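Side-chain contacts in type-2Aa cytolytic delta-endotoxin (Bacillus thuringiensis serovar kyushuensis, PDB 1CBY), which kills the larvae of dipteran insects by making pores in the epithelial cell membrane of their midgut: residues I54-H59 / A182-L187; I83-G86 / A91-K94. All blocks are in the same frame, centred on the assembly; numbering follows the deposited sequence.

Contact 1: residues I54-H59 / A182-L187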
loop_
_atom_site.group_PDB
_atom_site.type_symbol
_atom_site.label_atom_id
_atom_site.label_comp_id
_atom_site.label_asym_id
_atom_site.label_seq_id
_atom_site.Cartn_x
_atom_site.Cartn_y
_atom_site.Cartn_z
ATOM N N ILE A 54 6.288 6.366 14.783
ATOM C CA ILE A 54 6.189 6.749 13.381
ATOM C C ILE A 54 7.201 7.849 13.076
ATOM O O ILE A 54 7.880 7.809 12.050
ATOM C CB ILE A 54 4.746 7.205 13.022
ATOM C CG1 ILE A 54 3.817 5.982 12.971
ATOM C CG2 ILE A 54 4.729 7.978 11.703
ATOM C CD1 ILE A 54 2.349 6.308 12.793
ATOM N N ASN A 55 7.344 8.796 14.000
ATOM C CA ASN A 55 8.280 9.905 13.838
ATOM C C ASN A 55 9.697 9.368 13.668
ATOM O O ASN A 55 10.426 9.796 12.778
ATOM C CB ASN A 55 8.220 10.829 15.055
ATOM C CG ASN A 55 8.713 12.242 14.756
ATOM O OD1 ASN A 55 8.466 13.161 15.538
ATOM N ND2 ASN A 55 9.396 12.427 13.631
ATOM N N GLN A 56 10.074 8.413 14.513
ATOM C CA GLN A 56 11.399 7.806 14.453
ATOM C C GLN A 56 11.611 7.114 13.114
ATOM O O GLN A 56 12.665 7.250 12.490
ATOM C CB GLN A 56 11.570 6.797 15.590
ATOM C CG GLN A 56 12.915 6.084 15.605
ATOM C CD GLN A 56 13.063 5.147 16.788
ATOM O OE1 GLN A 56 12.129 4.957 17.570
ATOM N NE2 GLN A 56 14.241 4.556 16.926
ATOM N N ALA A 57 10.601 6.377 12.673
ATOM C CA ALA A 57 10.664 5.661 11.405
ATOM C C ALA A 57 10.836 6.629 10.234
ATOM O O ALA A 57 11.651 6.406 9.332
ATOM C CB ALA A 57 9.400 4.830 11.221
ATOM N N LEU A 58 10.070 7.715 10.269
ATOM C CA LEU A 58 10.101 8.729 9.228
ATOM C C LEU A 58 11.475 9.394 9.170
ATOM O O LEU A 58 11.994 9.679 8.085
ATOM C CB LEU A 58 8.996 9.756 9.480
ATOM C CG LEU A 58 8.272 10.336 8.262
ATOM C CD1 LEU A 58 8.015 9.265 7.208
ATOM C CD2 LEU A 58 6.968 10.961 8.714
ATOM N N HIS A 59 12.079 9.613 10.332
ATOM C CA HIS A 59 13.401 10.214 10.392
ATOM C C HIS A 59 14.408 9.299 9.711
ATOM O O HIS A 59 15.155 9.729 8.830
ATOM C CB HIS A 59 13.819 10.455 11.838
ATOM C CG HIS A 59 13.365 11.771 12.382
ATOM N ND1 HIS A 59 12.046 12.144 12.357
ATOM C CD2 HIS A 59 14.106 12.773 12.920
ATOM C CE1 HIS A 59 12.008 13.357 12.874
ATOM N NE2 HIS A 59 13.232 13.781 13.229
ATOM N N ALA A 182 13.565 -3.558 22.159
ATOM C CA ALA A 182 14.055 -2.211 22.447
ATOM C C ALA A 182 14.587 -1.422 21.253
ATOM O O ALA A 182 15.077 -0.302 21.420
ATOM C CB ALA A 182 15.115 -2.272 23.537
ATOM N N VAL A 183 14.516 -1.997 20.058
ATOM C CA VAL A 183 15.003 -1.303 18.874
ATOM C C VAL A 183 14.019 -1.382 17.725
ATOM O O VAL A 183 13.070 -2.170 17.758
ATOM C CB VAL A 183 16.359 -1.870 18.374
ATOM C CG1 VAL A 183 17.441 -1.669 19.421
ATOM C CG2 VAL A 183 16.219 -3.337 17.997
ATOM N N MET A 184 14.242 -0.524 16.732
ATOM C CA MET A 184 13.435 -0.475 15.522
ATOM C C MET A 184 14.361 -0.944 14.419
ATOM O O MET A 184 15.554 -0.642 14.443
ATOM C CB MET A 184 12.979 0.952 15.221
ATOM C CG MET A 184 12.229 1.079 13.902
ATOM S SD MET A 184 11.658 2.741 13.572
ATOM C CE MET A 184 10.112 2.773 14.485
ATOM N N ALA A 185 13.831 -1.709 13.478
ATOM C CA ALA A 185 14.640 -2.206 12.375
ATOM C C ALA A 185 14.297 -1.472 11.080
ATOM O O ALA A 185 13.123 -1.340 10.728
ATOM C CB ALA A 185 14.439 -3.705 12.212
ATOM N N VAL A 186 15.317 -0.962 10.399
ATOM C CA VAL A 186 15.121 -0.252 9.140
ATOM C C VAL A 186 15.858 -1.024 8.068
ATOM O O VAL A 186 16.972 -1.497 8.299
ATOM C CB VAL A 186 15.675 1.179 9.203
ATOM C CG1 VAL A 186 15.338 1.925 7.927
ATOM C CG2 VAL A 186 15.099 1.906 10.401
ATOM N N LEU A 187 15.255 -1.133 6.889
ATOM C CA LEU A 187 15.879 -1.879 5.807
ATOM C C LEU A 187 15.797 -1.186 4.442
ATOM O O LEU A 187 14.793 -1.308 3.730
ATOM C CB LEU A 187 15.243 -3.274 5.710
ATOM C CG LEU A 187 16.059 -4.489 5.241
ATOM C CD1 LEU A 187 15.128 -5.680 5.117
ATOM C CD2 LEU A 187 16.740 -4.238 3.910
#
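Gln56 NE2 donates to two acceptors, Gln224 OE1 and Ala225 O, while the same side chain runs past Met184 on its way there. The other amide atom, OE1, accepts from the backbone N of His227, which places the group beside the C-terminal processing stop, Ser228, its side chain about 7 Å from that of Gln56. The setting is the alpha/beta fold of the Cyt toxins, in which helices pack on a mixed sheet; here helix 54-63 lies against strand 183-195. With the amide engaged at both ends, its rotation is fixed.

Across the interface the contact is apolar, and 155 Å² is buried between the two segments. Gln56 is extended (chi1 179°, chi2 177°), and the two side chains run antiparallel, Gln56 heading for the strand and Met184 for the helix. The aliphatic part of the glutamine therefore faces the thioether, with Gln56 CG lying 4.1 Å from Met184 SD. Nearer the strand, Gln56 NE2 passes Met184 CB at 4.2 Å, a distance of packing, not of bonding.

Met184 accounts for about half of the buried surface. It leaves the strand straight as far as SD and bends only at its last torsion (chi3 -84°), which lays the end of the chain against the helix at Ala57. There SD meets the backbone as well as the methyl: it is 3.8 Å from Ala57 CA and 3.9 Å from Ala57 CB. Because Ala57 carries only a methyl, the sulfur of Met184 can come up to the helix backbone. On other sides of the helix, Ile54 and Leu58 pack on Ile233 and Ile31 of the second subunit of the protoxin dimer. The terminal methyl of Met184 completes the fit, with CE 3.9 Å from Ala57 CB and 4.1 Å from Ala57 N.

Contact 2: residues I83-G86 / A91-K94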
loop_
_atom_site.group_PDB
_atom_site.type_symbol
_atom_site.label_atom_id
_atom_site.label_comp_id
_atom_site.label_asym_id
_atom_site.label_seq_id
_atom_site.Cartn_x
_atom_site.Cartn_y
_atom_site.Cartn_z
ATOM N N ILE A 83 26.031 6.939 5.850
ATOM C CA ILE A 83 24.863 7.455 6.560
ATOM C C ILE A 83 24.526 6.535 7.735
ATOM O O ILE A 83 24.257 7.003 8.842
ATOM C CB ILE A 83 23.635 7.551 5.619
ATOM C CG1 ILE A 83 23.914 8.543 4.490
ATOM C CG2 ILE A 83 22.391 7.961 6.399
ATOM C CD1 ILE A 83 22.854 8.564 3.416
ATOM N N ALA A 84 24.578 5.228 7.491
ATOM C CA ALA A 84 24.280 4.229 8.512
ATOM C C ALA A 84 25.141 4.405 9.758
ATOM O O ALA A 84 24.625 4.522 10.869
ATOM C CB ALA A 84 24.465 2.832 7.947
ATOM N N ASN A 85 26.452 4.461 9.566
ATOM C CA ASN A 85 27.380 4.617 10.679
ATOM C C ASN A 85 27.345 5.999 11.320
ATOM O O ASN A 85 28.194 6.314 12.155
ATOM C CB ASN A 85 28.807 4.279 10.238
ATOM C CG ASN A 85 28.994 2.796 9.957
ATOM O OD1 ASN A 85 29.597 2.411 8.955
ATOM N ND2 ASN A 85 28.477 1.955 10.843
ATOM N N GLY A 86 26.368 6.816 10.934
ATOM C CA GLY A 86 26.245 8.150 11.492
ATOM C C GLY A 86 24.974 8.338 12.304
ATOM O O GLY A 86 24.839 9.323 13.039
ATOM N N ALA A 91 22.899 0.340 15.269
ATOM C CA ALA A 91 23.917 -0.639 14.920
ATOM C C ALA A 91 23.522 -1.344 13.628
ATOM O O ALA A 91 22.349 -1.669 13.427
ATOM C CB ALA A 91 24.077 -1.655 16.043
ATOM N N ILE A 92 24.499 -1.548 12.748
ATOM C CA ILE A 92 24.267 -2.214 11.468
ATOM C C ILE A 92 24.296 -3.722 11.673
ATOM O O ILE A 92 25.341 -4.295 11.977
ATOM C CB ILE A 92 25.337 -1.822 10.428
ATOM C CG1 ILE A 92 25.318 -0.312 10.201
ATOM C CG2 ILE A 92 25.097 -2.553 9.124
ATOM C CD1 ILE A 92 26.359 0.165 9.225
ATOM N N VAL A 93 23.138 -4.349 11.515
ATOM C CA VAL A 93 22.998 -5.791 11.696
ATOM C C VAL A 93 23.650 -6.622 10.598
ATOM O O VAL A 93 24.535 -7.428 10.873
ATOM C CB VAL A 93 21.512 -6.188 11.828
ATOM C CG1 VAL A 93 21.357 -7.692 11.831
ATOM C CG2 VAL A 93 20.936 -5.607 13.099
ATOM N N LYS A 94 23.223 -6.421 9.358
ATOM C CA LYS A 94 23.751 -7.191 8.238
ATOM C C LYS A 94 23.635 -6.352 6.973
ATOM O O LYS A 94 22.716 -5.542 6.853
ATOM C CB LYS A 94 22.928 -8.480 8.097
ATOM C CG LYS A 94 23.630 -9.661 7.434
ATOM C CD LYS A 94 23.478 -9.654 5.918
ATOM C CE LYS A 94 24.153 -10.871 5.295
ATOM N NZ LYS A 94 23.973 -10.942 3.819
#
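Ile92 reaches across to Ala84 and Asn85, joining the start of a strand to the end of the helix just before it in an alpha/beta connection of the Cyt fold. Its CB leaves the strand in the direction of the helix end. From there the longer branch does the touching: CG1 stands anti to the carbonyl carbon (chi1 -60°), and CD1 continues the chain outward (chi2 178°). CG1 is already at packing distance from both partners, 4.0 Å from Ala84 CB and 3.9 Å from Asn85 ND2.

The tip, CD1, comes closer to each. It meets the methyl of Ala84 at 3.5 Å, measured to CB, an apolar contact. On the other partner it approaches the amide from the nitrogen side: Asn85 ND2 is 3.2 Å away, while Asn85 CG is at 3.8 Å. CD1 lies about 2.7 Å off the plane of the amide and is displaced outward past ND2, not centred over the group. The asparagine chain lies roughly perpendicular to that of Ile92, and its amide meets the outer part of the isoleucine, CG1 and CD1.

Asn85 is where the chain leaves the helical conformation, and the last turn is closed by Gly86 N bonding to Ile83 O at 3.0 Å. The two partners thus differ in environment: Ala84 is buried, whereas Asn85 is exposed and borders the contact on the solvent side. Beneath the helix end, Ala84 also rests on Leu220 and Leu222 of strand 210-225, and that same strand pairs antiparallel with strand 90-102 through Ala91 and Val93, so Ile92 projects from the sheet onto the end of helix 77-84.

In the fold
Both contacts set a helix against the same mixed sheet, and their centres are 13 Å apart, nearest atoms about 7 Å apart, so the two do not meet. Contact 1 is long-range, its segments 123 positions apart in sequence at their closest ends, and all its touching residues are buried; contact 2 joins segments close in sequence and lies nested within the loop that contact 1 closes, partly open at its edge. Their chemistry differs with burial: in contact 1 a buried amide has its polar ends bonded to the chain near the processing stop, whereas the amide of contact 2 lies at the surface. Strand 210-225 relates the two, pairing with both strand 183-195 and strand 90-102.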